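Local structure of EpsJ (2RET) at residues B[27-32]-B[161-166]; B[60-65]-B[92-97]; B[96-101]-B[113-118]; B[117-122]-B[153-158]. The protein serves as a pseudopilin that forms a binary complex with the pseudopilin EpsI and is probably a component of the type 2 secretion pseudopilus. All coordinates share one frame; numbering follows the deposited sequence.

Interaction 1: B[27-32]-B[161-166]; sequences MMDSDF and IARTYL
F32 and Y165 make the apolar core of this contact, where the last turn of helix 10-32 lies on strand 159-166, as the N-terminal helix of a pilin-like fold packs on its sheet. The F32 CB methylene sits over the centre of one face of the Y165 ring, 3.5 Å from the centroid, a CH-pi contact. Y165 turns its CG anti to its carbonyl carbon (chi1 -54°), which lays the ring beneath that methylene. The two rings are near parallel but slid apart, with centroids 5.3 Å from each other and little overlap. At the far end of the tyrosine, the OH lies 3.7 Å from CB of M28, present as selenomethionine; the unbranched apolar chain of a methionine can pack in such a buried site.

The charged groups meet beside the ring. D29 OD1 accepts a hydrogen bond from R163 NH1 at 3.0 Å through its syn lone pair, and the pair forms a salt bridge. The carboxylate and guanidinium planes stand 66° apart. The same OD1 lies in the Y165 ring plane, 3.2 Å from CE1, where the edge hydrogens carry slight positive charge, and it also pairs with R33. R163 is modelled in two conformers; in this one its NH2 bonds N23 of the EpsI chain.

Water contributes a third link, donating to F32 O at 2.6 Å and to L166 O at 2.9 Å.

Aromatic packing and a charge pair together fix the helix end on a strand that pairs with strand 148-155 and also meets EpsI, so D29 probably steadies an arginine used at that interface.

Interaction 2: B[60-65]-B[92-97]; sequences DSDNKG and IKDERL
D62 carries its CG anti to the carbonyl carbon (chi1 -61°), swinging its carboxylate over the turn at 92-97, while K93 bends at chi2 and chi3 to bring its ammonium across to it. K93 NZ meets D62 OD1 at 2.6 Å, nearly head-on to the C-O bond, in a salt bridge; D60 OD1 extends the network only as a long pair. K93 CE is modelled too near the D60 backbone, so the fine placing of this lysine is doubtful.

The other oxygen of D62 serves the turn itself. D62 OD2 accepts from D94 N at 2.7 Å on its syn side, and a water donates to OD2 while accepting from E95 N. An aspartate suits this place because its two oxygens can serve different donors, OD1 the lysine and OD2 the turn amide.

Backbone and serine complete the grip. D62 N donates to I92 O at 2.8 Å in an almost straight bond (175°), and I92 N returns a bond to S61 OG at 3.0 Å. S61 OG also accepts from N63 N, an ST turn, and itself donates to K64 O.

D94 and E95, both with positive phi, form the two-residue turn closed by K93 and R96. The contact thus ties the loop leading into strand 64-74 to the hairpin joining strands 79-93 and 96-102, while strand 122-130 packs on I92 and N63.

Interaction 3: B[96-101]-B[113-118]; sequences RLERVW and GVVTPL
This is an antiparallel beta hairpin pairing: strand 96-102 takes up strand 114-119, an outermost strand of the larger sheet within this chain. The backbone does most of the work. R99 and T116 form a hydrogen-bonded pair in which R99 N gives to T116 O at 2.8 Å and T116 N gives to R99 O at 2.7 Å. W101 and V114 make the next such pair, with V114 N to W101 O at 2.9 Å and the return bond from W101 N weak. At the other end L118 N donates to L97 O at 2.9 Å. Between them lie the non-hydrogen-bonded pairs E98 with P117 and V100 with V115. Proline suits its place there, since no strand bond is asked of its nitrogen by E98.

One face carries E98, V100, V115 and P117. E98, its chain extended beyond CG, lays OE1 3.5 Å from V115 CG1, while R96 grips its OE2 side-on with NE and NH2, both from the same face of the carboxylate; R91 takes OE1. V100 CG1 rests on G113 CA at 3.6 Å, a spot where glycine leaves room for the valine.

The opposite face holds R99, W101, V114 and T116. R99 sets CG anti to its backbone N (chi1 -179°) and runs inward to D31, a charged partner for a buried guanidinium. R23 of the second EpsJ subunit packs on V114 and T116 and donates to V115 O. On this face the V114 methyl CG2 meets the edge of the indole, 4.1 Å from W101 CE3.

Interaction 4: B[117-122]-B[153-158]; sequences PLLSDV and LTLKDY
A classic beta bulge, in which L118 and L119 both face L97, lies where the chain leaves strand 114-119 for the smaller antiparallel sheet; V122 then begins that sheet by pairing with L155. V122 and L155 form an antiparallel non-hydrogen-bonded pair with their CA atoms 4.5 Å apart. Just beyond it, K156 N donates to D121 O at 3.1 Å in a nearly straight bond (171°). Two CA-H...O contacts support the start of the pairing, L155 CA on D121 O and V122 CA on T154 O at 3.4 Å. D121 makes the turn with positive phi, a backbone region that aspartate tolerates comparatively well.

D121 and K156 meet near the surface through their aliphatic parts, CB to CB at 3.8 Å; their charged ends do not touch, and the lysine has E95 as a long, weak ion partner.

Inward, leucines and valine close the seam between the sheets. L119 puts its CG anti to the backbone N (chi1 -163°), a turn that brings its CD2 methyl to two leucines of strand 148-155: L153 CD1 and L155 CD2, each 4.0 Å away. Leucine and valine suit this apolar seam; V122 uses its two methyls separately, CG1 toward L153 and CG2 against L155, while helix 10-32 packs on L119 through R17 and E20. Tightest of all these carbon pairs is V122 CG2 against L155 CD2, at 3.5 Å.

The four contacts join the N-terminal helix and two antiparallel sheets into one body. Interactions 2 and 3 share R96 and L97, their centres about 10 Å apart; interactions 3 and 4 share P117 and L118. L97 N lies 2.8 Å from L119 O within the larger sheet, and E95 O lies 2.8 Å from V122 N where the smaller sheet begins; both are probable hydrogen bonds linking interaction 2 to interaction 4. The helix of interaction 1 reaches interaction 3 through the salt bridge D31 OD1 to R99 NH2, 2.9 Å. M28 SE packs 3.9 Å from L153 CD1 of interaction 4. Interactions 1 and 3 also touch the second EpsJ subunit, while interactions 1 and 4 meet EpsI.

Interaction 1: B[27-32]-B[161-166]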
loop_
_atom_site.group_PDB
_atom_site.type_symbol
_atom_site.label_atom_id
_atom_site.label_comp_id
_atom_site.label_asym_id
_atom_site.label_seq_id
_atom_site.Cartn_x
_atom_site.Cartn_y
_atom_site.Cartn_z
HETATM N N MSE B 27 4.020 24.268 -7.596
HETATM C CA MSE B 27 2.872 23.770 -8.371
HETATM C C MSE B 27 3.228 22.679 -9.381
HETATM O O MSE B 27 2.557 21.659 -9.476
HETATM C CB MSE B 27 2.195 24.936 -9.072
HETATM C CG MSE B 27 0.902 24.543 -9.779
HETATM SE SE MSE B 27 -0.585 24.180 -8.535
HETATM C CE MSE B 27 -1.216 26.074 -8.551
HETATM N N MSE B 28 4.287 22.898 -10.122
HETATM C CA MSE B 28 4.785 21.919 -11.099
HETATM C C MSE B 28 5.331 20.665 -10.472
HETATM O O MSE B 28 5.186 19.585 -11.031
HETATM C CB MSE B 28 5.884 22.527 -11.940
HETATM C CG MSE B 28 5.419 23.726 -12.710
HETATM SE SE MSE B 28 6.870 24.521 -13.750
HETATM C CE MSE B 28 7.596 22.941 -14.649
ATOM N N ASP B 29 5.953 20.807 -9.310
ATOM C CA ASP B 29 6.414 19.658 -8.531
ATOM C C ASP B 29 5.212 18.842 -8.129
ATOM O O ASP B 29 5.233 17.606 -8.219
ATOM C CB ASP B 29 7.179 20.078 -7.260
ATOM C CG ASP B 29 8.702 19.970 -7.395
ATOM O OD1 ASP B 29 9.196 19.214 -8.221
ATOM O OD2 ASP B 29 9.440 20.585 -6.595
ATOM N N SER B 30 4.164 19.525 -7.689
ATOM C CA SER B 30 2.971 18.829 -7.217
ATOM C C SER B 30 2.352 17.998 -8.342
ATOM O O SER B 30 1.876 16.896 -8.086
ATOM C CB SER B 30 1.936 19.793 -6.607
ATOM O OG SER B 30 1.223 20.570 -7.599
ATOM N N ASP B 31 2.373 18.530 -9.565
ATOM C CA ASP B 31 1.703 17.911 -10.713
ATOM C C ASP B 31 2.554 16.819 -11.368
ATOM O O ASP B 31 2.118 15.694 -11.524
ATOM C CB ASP B 31 1.340 18.951 -11.783
ATOM C CG ASP B 31 0.178 19.839 -11.397
ATOM O OD1 ASP B 31 -0.699 19.440 -10.595
ATOM O OD2 ASP B 31 0.117 20.972 -11.941
ATOM N N PHE B 32 3.757 17.178 -11.766
ATOM C CA PHE B 32 4.601 16.286 -12.513
ATOM C C PHE B 32 5.170 15.123 -11.692
ATOM O O PHE B 32 5.550 14.080 -12.268
ATOM C CB PHE B 32 5.708 17.062 -13.203
ATOM C CG PHE B 32 5.241 17.866 -14.359
ATOM C CD1 PHE B 32 5.040 17.272 -15.580
ATOM C CD2 PHE B 32 5.051 19.232 -14.242
ATOM C CE1 PHE B 32 4.611 18.018 -16.664
ATOM C CE2 PHE B 32 4.584 19.976 -15.313
ATOM C CZ PHE B 32 4.371 19.364 -16.534
ATOM N N ILE B 161 15.493 27.043 -17.857
ATOM C CA ILE B 161 15.589 26.248 -16.618
ATOM C C ILE B 161 14.768 24.962 -16.863
ATOM O O ILE B 161 13.772 24.990 -17.571
ATOM C CB ILE B 161 15.080 27.040 -15.381
ATOM C CG1 ILE B 161 13.573 27.371 -15.495
ATOM C CG2 ILE B 161 15.804 28.348 -15.249
ATOM C CD1 ILE B 161 12.877 27.835 -14.196
ATOM N N ALA B 162 15.171 23.862 -16.241
ATOM C CA ALA B 162 14.574 22.565 -16.476
ATOM C C ALA B 162 14.417 21.782 -15.172
ATOM O O ALA B 162 15.269 21.889 -14.275
ATOM C CB ALA B 162 15.420 21.767 -17.464
ATOM N N ARG B 163 13.317 21.032 -15.083
ATOM C CA ARG B 163 13.104 20.056 -14.004
ATOM C C ARG B 163 12.801 18.648 -14.558
ATOM O O ARG B 163 12.013 18.486 -15.453
ATOM C CB ARG B 163 12.002 20.509 -13.030
ATOM C CG ARG B 163 12.447 21.591 -12.021
ATOM C CD ARG B 163 13.362 21.062 -10.887
ATOM N NE ARG B 163 12.600 20.179 -10.002
ATOM C CZ ARG B 163 12.673 18.852 -9.961
ATOM N NH1 ARG B 163 11.859 18.207 -9.131
ATOM N NH2 ARG B 163 13.529 18.169 -10.710
ATOM N N THR B 164 13.469 17.647 -14.001
ATOM C CA THR B 164 13.315 16.246 -14.327
ATOM C C THR B 164 12.526 15.530 -13.252
ATOM O O THR B 164 12.881 15.606 -12.085
ATOM C CB THR B 164 14.711 15.554 -14.377
ATOM O OG1 THR B 164 15.510 16.197 -15.383
ATOM C CG2 THR B 164 14.567 14.058 -14.705
ATOM N N TYR B 165 11.518 14.775 -13.659
ATOM C CA TYR B 165 10.608 14.110 -12.744
ATOM C C TYR B 165 10.473 12.648 -13.130
ATOM O O TYR B 165 10.406 12.335 -14.325
ATOM C CB TYR B 165 9.220 14.743 -12.848
ATOM C CG TYR B 165 9.148 16.227 -12.658
ATOM C CD1 TYR B 165 9.065 16.776 -11.378
ATOM C CD2 TYR B 165 9.105 17.084 -13.751
ATOM C CE1 TYR B 165 8.994 18.139 -11.190
ATOM C CE2 TYR B 165 9.029 18.442 -13.585
ATOM C CZ TYR B 165 8.946 18.968 -12.300
ATOM O OH TYR B 165 8.837 20.316 -12.115
ATOM N N LEU B 166 10.453 11.754 -12.135
ATOM C CA LEU B 166 10.265 10.320 -12.400
ATOM C C LEU B 166 8.799 9.964 -12.313
ATOM O O LEU B 166 8.076 10.590 -11.589
ATOM C CB LEU B 166 11.057 9.454 -11.433
ATOM C CG LEU B 166 12.572 9.680 -11.359
ATOM C CD1 LEU B 166 13.213 8.508 -10.602
ATOM C CD2 LEU B 166 13.214 9.865 -12.700
HETATM O O HOH W 1 5.369 11.531 -12.140
#

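Interaction 2: B[60-65]-B[92-97]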
loop_
_atom_site.group_PDB
_atom_site.type_symbol
_atom_site.label_atom_id
_atom_site.label_comp_id
_atom_site.label_asym_id
_atom_site.label_seq_id
_atom_site.Cartn_x
_atom_site.Cartn_y
_atom_site.Cartn_z
ATOM N N ASP B 60 -5.069 25.261 -26.698
ATOM C CA ASP B 60 -5.006 26.625 -27.215
ATOM C C ASP B 60 -3.699 27.343 -26.850
ATOM O O ASP B 60 -3.625 28.554 -26.915
ATOM C CB ASP B 60 -6.224 27.432 -26.715
ATOM C CG ASP B 60 -6.420 28.740 -27.455
ATOM O OD1 ASP B 60 -5.978 28.845 -28.620
ATOM O OD2 ASP B 60 -7.014 29.675 -26.866
ATOM N N SER B 61 -2.652 26.594 -26.517
ATOM C CA SER B 61 -1.348 27.172 -26.297
ATOM C C SER B 61 -0.880 27.961 -27.527
ATOM O O SER B 61 -1.243 27.603 -28.639
ATOM C CB SER B 61 -0.337 26.065 -25.961
ATOM O OG SER B 61 0.888 26.631 -25.585
ATOM N N ASP B 62 -0.127 29.058 -27.308
ATOM C CA ASP B 62 0.574 29.810 -28.389
ATOM C C ASP B 62 1.787 29.012 -28.883
ATOM O O ASP B 62 2.300 29.284 -29.955
ATOM C CB ASP B 62 1.134 31.169 -27.932
ATOM C CG ASP B 62 0.073 32.152 -27.443
ATOM O OD1 ASP B 62 -1.120 31.977 -27.708
ATOM O OD2 ASP B 62 0.462 33.123 -26.759
ATOM N N ASN B 63 2.297 28.070 -28.083
ATOM C CA ASN B 63 3.208 27.070 -28.635
ATOM C C ASN B 63 2.849 25.679 -28.138
ATOM O O ASN B 63 1.752 25.196 -28.418
ATOM C CB ASN B 63 4.698 27.461 -28.477
ATOM C CG ASN B 63 5.047 27.991 -27.075
ATOM O OD1 ASN B 63 4.875 29.201 -26.806
ATOM N ND2 ASN B 63 5.581 27.096 -26.183
ATOM N N LYS B 64 3.745 25.015 -27.423
ATOM C CA LYS B 64 3.474 23.648 -26.991
ATOM C C LYS B 64 2.528 23.632 -25.844
ATOM O O LYS B 64 2.497 24.578 -25.058
ATOM C CB LYS B 64 4.754 22.938 -26.593
ATOM C CG LYS B 64 5.503 22.447 -27.786
ATOM C CD LYS B 64 4.766 21.291 -28.456
ATOM C CE LYS B 64 5.683 20.584 -29.423
ATOM N NZ LYS B 64 6.597 21.537 -30.069
ATOM N N GLY B 65 1.736 22.571 -25.782
ATOM C CA GLY B 65 0.990 22.238 -24.566
ATOM C C GLY B 65 1.072 20.789 -24.154
ATOM O O GLY B 65 1.301 19.931 -24.976
ATOM N N ILE B 92 1.248 27.946 -22.906
ATOM C CA ILE B 92 1.667 29.344 -22.925
ATOM C C ILE B 92 0.562 30.186 -23.564
ATOM O O ILE B 92 0.060 29.860 -24.638
ATOM C CB ILE B 92 3.012 29.576 -23.696
ATOM C CG1 ILE B 92 4.137 28.681 -23.145
ATOM C CG2 ILE B 92 3.432 31.094 -23.687
ATOM C CD1 ILE B 92 4.617 29.044 -21.768
ATOM N N LYS B 93 0.186 31.261 -22.888
ATOM C CA LYS B 93 -0.683 32.277 -23.459
ATOM C C LYS B 93 -0.072 33.638 -23.252
ATOM O O LYS B 93 0.067 34.079 -22.123
ATOM C CB LYS B 93 -2.053 32.234 -22.827
ATOM C CG LYS B 93 -2.973 31.297 -23.536
ATOM C CD LYS B 93 -3.475 31.939 -24.806
ATOM C CE LYS B 93 -3.457 30.948 -25.923
ATOM N NZ LYS B 93 -3.687 31.566 -27.258
ATOM N N ASP B 94 0.311 34.270 -24.358
ATOM C CA ASP B 94 0.901 35.582 -24.365
ATOM C C ASP B 94 2.055 35.698 -23.388
ATOM O O ASP B 94 2.066 36.539 -22.493
ATOM C CB ASP B 94 -0.182 36.626 -24.165
ATOM C CG ASP B 94 -1.076 36.776 -25.414
ATOM O OD1 ASP B 94 -0.550 37.090 -26.522
ATOM O OD2 ASP B 94 -2.298 36.570 -25.279
ATOM N N GLU B 95 3.017 34.793 -23.595
ATOM C CA GLU B 95 4.218 34.665 -22.787
ATOM C C GLU B 95 3.938 34.457 -21.292
ATOM O O GLU B 95 4.732 34.837 -20.443
ATOM C CB GLU B 95 5.141 35.858 -23.070
ATOM C CG GLU B 95 5.716 35.766 -24.480
ATOM C CD GLU B 95 6.618 36.930 -24.867
ATOM O OE1 GLU B 95 6.544 38.012 -24.214
ATOM O OE2 GLU B 95 7.389 36.754 -25.850
ATOM N N ARG B 96 2.791 33.861 -20.995
ATOM C CA ARG B 96 2.463 33.398 -19.663
ATOM C C ARG B 96 2.350 31.867 -19.658
ATOM O O ARG B 96 1.623 31.291 -20.472
ATOM C CB ARG B 96 1.101 33.921 -19.212
ATOM C CG ARG B 96 1.072 35.245 -18.545
ATOM C CD ARG B 96 -0.339 35.439 -17.926
ATOM N NE ARG B 96 -1.412 35.019 -18.851
ATOM C CZ ARG B 96 -2.008 35.812 -19.753
ATOM N NH1 ARG B 96 -1.691 37.100 -19.865
ATOM N NH2 ARG B 96 -2.947 35.322 -20.546
ATOM N N LEU B 97 3.038 31.225 -18.723
ATOM C CA LEU B 97 2.739 29.848 -18.401
ATOM C C LEU B 97 1.440 29.826 -17.563
ATOM O O LEU B 97 1.294 30.544 -16.578
ATOM C CB LEU B 97 3.924 29.146 -17.675
ATOM C CG LEU B 97 3.764 27.630 -17.482
ATOM C CD1 LEU B 97 3.958 26.919 -18.812
ATOM C CD2 LEU B 97 4.735 27.111 -16.422
HETATM O O HOH W 2 2.778 33.697 -26.168
#

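Interaction 3: B[96-101]-B[113-118]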
loop_
_atom_site.group_PDB
_atom_site.type_symbol
_atom_site.label_atom_id
_atom_site.label_comp_id
_atom_site.label_asym_id
_atom_site.label_seq_id
_atom_site.Cartn_x
_atom_site.Cartn_y
_atom_site.Cartn_z
ATOM N N ARG B 96 2.791 33.861 -20.995
ATOM C CA ARG B 96 2.463 33.398 -19.663
ATOM C C ARG B 96 2.350 31.867 -19.658
ATOM O O ARG B 96 1.623 31.291 -20.472
ATOM C CB ARG B 96 1.101 33.921 -19.212
ATOM C CG ARG B 96 1.072 35.245 -18.545
ATOM C CD ARG B 96 -0.339 35.439 -17.926
ATOM N NE ARG B 96 -1.412 35.019 -18.851
ATOM C CZ ARG B 96 -2.008 35.812 -19.753
ATOM N NH1 ARG B 96 -1.691 37.100 -19.865
ATOM N NH2 ARG B 96 -2.947 35.322 -20.546
ATOM N N LEU B 97 3.038 31.225 -18.723
ATOM C CA LEU B 97 2.739 29.848 -18.401
ATOM C C LEU B 97 1.440 29.826 -17.563
ATOM O O LEU B 97 1.294 30.544 -16.578
ATOM C CB LEU B 97 3.924 29.146 -17.675
ATOM C CG LEU B 97 3.764 27.630 -17.482
ATOM C CD1 LEU B 97 3.958 26.919 -18.812
ATOM C CD2 LEU B 97 4.735 27.111 -16.422
ATOM N N GLU B 98 0.489 29.023 -18.021
ATOM C CA GLU B 98 -0.782 28.818 -17.377
ATOM C C GLU B 98 -0.937 27.352 -17.094
ATOM O O GLU B 98 -0.504 26.550 -17.884
ATOM C CB GLU B 98 -1.903 29.263 -18.314
ATOM C CG GLU B 98 -1.867 30.770 -18.518
ATOM C CD GLU B 98 -3.088 31.312 -19.173
ATOM O OE1 GLU B 98 -3.803 30.588 -19.896
ATOM O OE2 GLU B 98 -3.334 32.500 -18.953
ATOM N N ARG B 99 -1.533 27.027 -15.948
ATOM C CA ARG B 99 -1.857 25.661 -15.550
ATOM C C ARG B 99 -3.365 25.517 -15.571
ATOM O O ARG B 99 -4.078 26.390 -15.095
ATOM C CB ARG B 99 -1.331 25.362 -14.147
ATOM C CG ARG B 99 -1.626 23.900 -13.656
ATOM C CD ARG B 99 -2.321 23.949 -12.341
ATOM N NE ARG B 99 -2.307 22.679 -11.664
ATOM C CZ ARG B 99 -2.973 22.411 -10.551
ATOM N NH1 ARG B 99 -3.716 23.322 -9.961
ATOM N NH2 ARG B 99 -2.895 21.203 -10.035
ATOM N N VAL B 100 -3.833 24.443 -16.193
ATOM C CA VAL B 100 -5.243 24.190 -16.346
ATOM C C VAL B 100 -5.571 22.921 -15.595
ATOM O O VAL B 100 -4.811 21.992 -15.613
ATOM C CB VAL B 100 -5.683 24.021 -17.814
ATOM C CG1 VAL B 100 -7.226 23.986 -17.885
ATOM C CG2 VAL B 100 -5.083 25.143 -18.743
ATOM N N TRP B 101 -6.718 22.898 -14.950
ATOM C CA TRP B 101 -7.039 21.845 -13.989
ATOM C C TRP B 101 -8.460 21.414 -14.183
ATOM O O TRP B 101 -9.347 22.261 -14.294
ATOM C CB TRP B 101 -6.891 22.386 -12.567
ATOM C CG TRP B 101 -7.146 21.374 -11.508
ATOM C CD1 TRP B 101 -6.246 20.510 -10.967
ATOM C CD2 TRP B 101 -8.392 21.123 -10.838
ATOM N NE1 TRP B 101 -6.842 19.746 -9.985
ATOM C CE2 TRP B 101 -8.164 20.091 -9.901
ATOM C CE3 TRP B 101 -9.674 21.661 -10.952
ATOM C CZ2 TRP B 101 -9.165 19.610 -9.052
ATOM C CZ3 TRP B 101 -10.667 21.185 -10.116
ATOM C CH2 TRP B 101 -10.405 20.170 -9.172
ATOM N N GLY B 113 -11.610 24.207 -18.152
ATOM C CA GLY B 113 -10.764 23.935 -16.997
ATOM C C GLY B 113 -10.564 25.175 -16.151
ATOM O O GLY B 113 -10.898 26.284 -16.587
ATOM N N VAL B 114 -10.092 24.964 -14.924
ATOM C CA VAL B 114 -9.702 26.049 -14.015
ATOM C C VAL B 114 -8.270 26.501 -14.371
ATOM O O VAL B 114 -7.303 25.758 -14.235
ATOM C CB VAL B 114 -9.865 25.644 -12.502
ATOM C CG1 VAL B 114 -9.507 26.782 -11.582
ATOM C CG2 VAL B 114 -11.311 25.206 -12.213
ATOM N N VAL B 115 -8.160 27.731 -14.838
ATOM C CA VAL B 115 -6.896 28.298 -15.302
ATOM C C VAL B 115 -6.186 29.083 -14.215
ATOM O O VAL B 115 -6.752 29.963 -13.601
ATOM C CB VAL B 115 -7.094 29.241 -16.520
ATOM C CG1 VAL B 115 -5.716 29.694 -17.092
ATOM C CG2 VAL B 115 -7.953 28.566 -17.548
ATOM N N THR B 116 -4.923 28.731 -13.987
ATOM C CA THR B 116 -4.062 29.476 -13.117
ATOM C C THR B 116 -2.917 30.105 -13.907
ATOM O O THR B 116 -2.060 29.375 -14.428
ATOM C CB THR B 116 -3.488 28.563 -12.049
ATOM O OG1 THR B 116 -4.575 27.994 -11.328
ATOM C CG2 THR B 116 -2.577 29.340 -11.063
ATOM N N PRO B 117 -2.875 31.459 -13.964
ATOM C CA PRO B 117 -1.647 32.156 -14.413
ATOM C C PRO B 117 -0.491 31.901 -13.464
ATOM O O PRO B 117 -0.429 32.500 -12.394
ATOM C CB PRO B 117 -2.017 33.642 -14.396
ATOM C CG PRO B 117 -3.407 33.735 -13.895
ATOM C CD PRO B 117 -3.951 32.389 -13.569
ATOM N N LEU B 118 0.436 31.041 -13.862
ATOM C CA LEU B 118 1.483 30.597 -12.967
ATOM C C LEU B 118 2.785 31.429 -13.052
ATOM O O LEU B 118 3.475 31.676 -12.033
ATOM C CB LEU B 118 1.765 29.128 -13.279
ATOM C CG LEU B 118 2.362 28.279 -12.176
ATOM C CD1 LEU B 118 1.577 28.408 -10.814
ATOM C CD2 LEU B 118 2.365 26.857 -12.656
#

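Interaction 4: B[117-122]-B[153-158]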
loop_
_atom_site.group_PDB
_atom_site.type_symbol
_atom_site.label_atom_id
_atom_site.label_comp_id
_atom_site.label_asym_id
_atom_site.label_seq_id
_atom_site.Cartn_x
_atom_site.Cartn_y
_atom_site.Cartn_z
ATOM N N PRO B 117 -2.875 31.459 -13.964
ATOM C CA PRO B 117 -1.647 32.156 -14.413
ATOM C C PRO B 117 -0.491 31.901 -13.464
ATOM O O PRO B 117 -0.429 32.500 -12.394
ATOM C CB PRO B 117 -2.017 33.642 -14.396
ATOM C CG PRO B 117 -3.407 33.735 -13.895
ATOM C CD PRO B 117 -3.951 32.389 -13.569
ATOM N N LEU B 118 0.436 31.041 -13.862
ATOM C CA LEU B 118 1.483 30.597 -12.967
ATOM C C LEU B 118 2.785 31.429 -13.052
ATOM O O LEU B 118 3.475 31.676 -12.033
ATOM C CB LEU B 118 1.765 29.128 -13.279
ATOM C CG LEU B 118 2.362 28.279 -12.176
ATOM C CD1 LEU B 118 1.577 28.408 -10.814
ATOM C CD2 LEU B 118 2.365 26.857 -12.656
ATOM N N LEU B 119 3.137 31.845 -14.261
ATOM C CA LEU B 119 4.428 32.482 -14.471
ATOM C C LEU B 119 4.446 33.332 -15.743
ATOM O O LEU B 119 4.279 32.836 -16.841
ATOM C CB LEU B 119 5.515 31.389 -14.507
ATOM C CG LEU B 119 6.988 31.693 -14.335
ATOM C CD1 LEU B 119 7.285 32.235 -12.969
ATOM C CD2 LEU B 119 7.741 30.371 -14.598
ATOM N N SER B 120 4.679 34.624 -15.550
ATOM C CA SER B 120 4.756 35.585 -16.625
ATOM C C SER B 120 6.135 35.540 -17.271
ATOM O O SER B 120 7.062 34.947 -16.756
ATOM C CB SER B 120 4.477 36.985 -16.084
ATOM O OG SER B 120 5.455 37.272 -15.101
ATOM N N ASP B 121 6.237 36.123 -18.440
ATOM C CA ASP B 121 7.487 36.147 -19.197
ATOM C C ASP B 121 8.138 34.771 -19.382
ATOM O O ASP B 121 9.337 34.581 -19.109
ATOM C CB ASP B 121 8.466 37.146 -18.577
ATOM C CG ASP B 121 8.069 38.600 -18.834
ATOM O OD1 ASP B 121 7.169 38.892 -19.666
ATOM O OD2 ASP B 121 8.687 39.463 -18.194
ATOM N N VAL B 122 7.329 33.828 -19.870
ATOM C CA VAL B 122 7.797 32.494 -20.250
ATOM C C VAL B 122 7.612 32.419 -21.749
ATOM O O VAL B 122 6.520 32.545 -22.228
ATOM C CB VAL B 122 7.022 31.376 -19.516
ATOM C CG1 VAL B 122 7.362 29.997 -20.089
ATOM C CG2 VAL B 122 7.366 31.408 -18.027
ATOM N N LEU B 153 11.502 25.327 -19.252
ATOM C CA LEU B 153 10.929 26.658 -19.486
ATOM C C LEU B 153 12.026 27.602 -19.939
ATOM O O LEU B 153 13.131 27.550 -19.441
ATOM C CB LEU B 153 10.314 27.206 -18.190
ATOM C CG LEU B 153 9.286 26.292 -17.501
ATOM C CD1 LEU B 153 8.849 26.882 -16.181
ATOM C CD2 LEU B 153 8.112 26.121 -18.427
ATOM N N THR B 154 11.705 28.453 -20.901
ATOM C CA THR B 154 12.564 29.525 -21.353
ATOM C C THR B 154 11.908 30.811 -20.827
ATOM O O THR B 154 10.820 31.225 -21.277
ATOM C CB THR B 154 12.680 29.532 -22.887
ATOM O OG1 THR B 154 13.136 28.243 -23.324
ATOM C CG2 THR B 154 13.657 30.704 -23.425
ATOM N N LEU B 155 12.575 31.389 -19.825
ATOM C CA LEU B 155 12.202 32.647 -19.245
ATOM C C LEU B 155 12.929 33.802 -19.958
ATOM O O LEU B 155 14.086 33.690 -20.346
ATOM C CB LEU B 155 12.511 32.674 -17.749
ATOM C CG LEU B 155 12.039 31.557 -16.811
ATOM C CD1 LEU B 155 12.013 32.051 -15.344
ATOM C CD2 LEU B 155 10.715 30.956 -17.234
ATOM N N LYS B 156 12.220 34.907 -20.115
ATOM C CA LYS B 156 12.733 36.115 -20.728
ATOM C C LYS B 156 13.975 36.652 -20.025
ATOM O O LYS B 156 14.923 37.102 -20.656
ATOM C CB LYS B 156 11.644 37.195 -20.705
ATOM C CG LYS B 156 10.574 37.036 -21.797
ATOM C CD LYS B 156 10.269 38.414 -22.494
ATOM C CE LYS B 156 9.986 38.291 -24.018
ATOM N NZ LYS B 156 10.057 39.657 -24.749
ATOM N N ASP B 157 13.932 36.588 -18.707
ATOM C CA ASP B 157 14.987 37.094 -17.852
ATOM C C ASP B 157 16.045 36.013 -17.542
ATOM O O ASP B 157 17.224 36.201 -17.775
ATOM C CB ASP B 157 14.409 37.721 -16.574
ATOM C CG ASP B 157 13.283 36.897 -15.928
ATOM O OD1 ASP B 157 12.916 35.796 -16.396
ATOM O OD2 ASP B 157 12.718 37.378 -14.924
ATOM N N TYR B 158 15.629 34.874 -17.048
ATOM C CA TYR B 158 16.590 33.854 -16.586
ATOM C C TYR B 158 17.097 32.881 -17.672
ATOM O O TYR B 158 18.100 32.194 -17.460
ATOM C CB TYR B 158 15.977 33.104 -15.399
ATOM C CG TYR B 158 15.918 33.975 -14.163
ATOM C CD1 TYR B 158 17.081 34.357 -13.520
ATOM C CD2 TYR B 158 14.713 34.415 -13.636
ATOM C CE1 TYR B 158 17.056 35.149 -12.397
ATOM C CE2 TYR B 158 14.672 35.224 -12.486
ATOM C CZ TYR B 158 15.850 35.577 -11.875
ATOM O OH TYR B 158 15.864 36.382 -10.729
#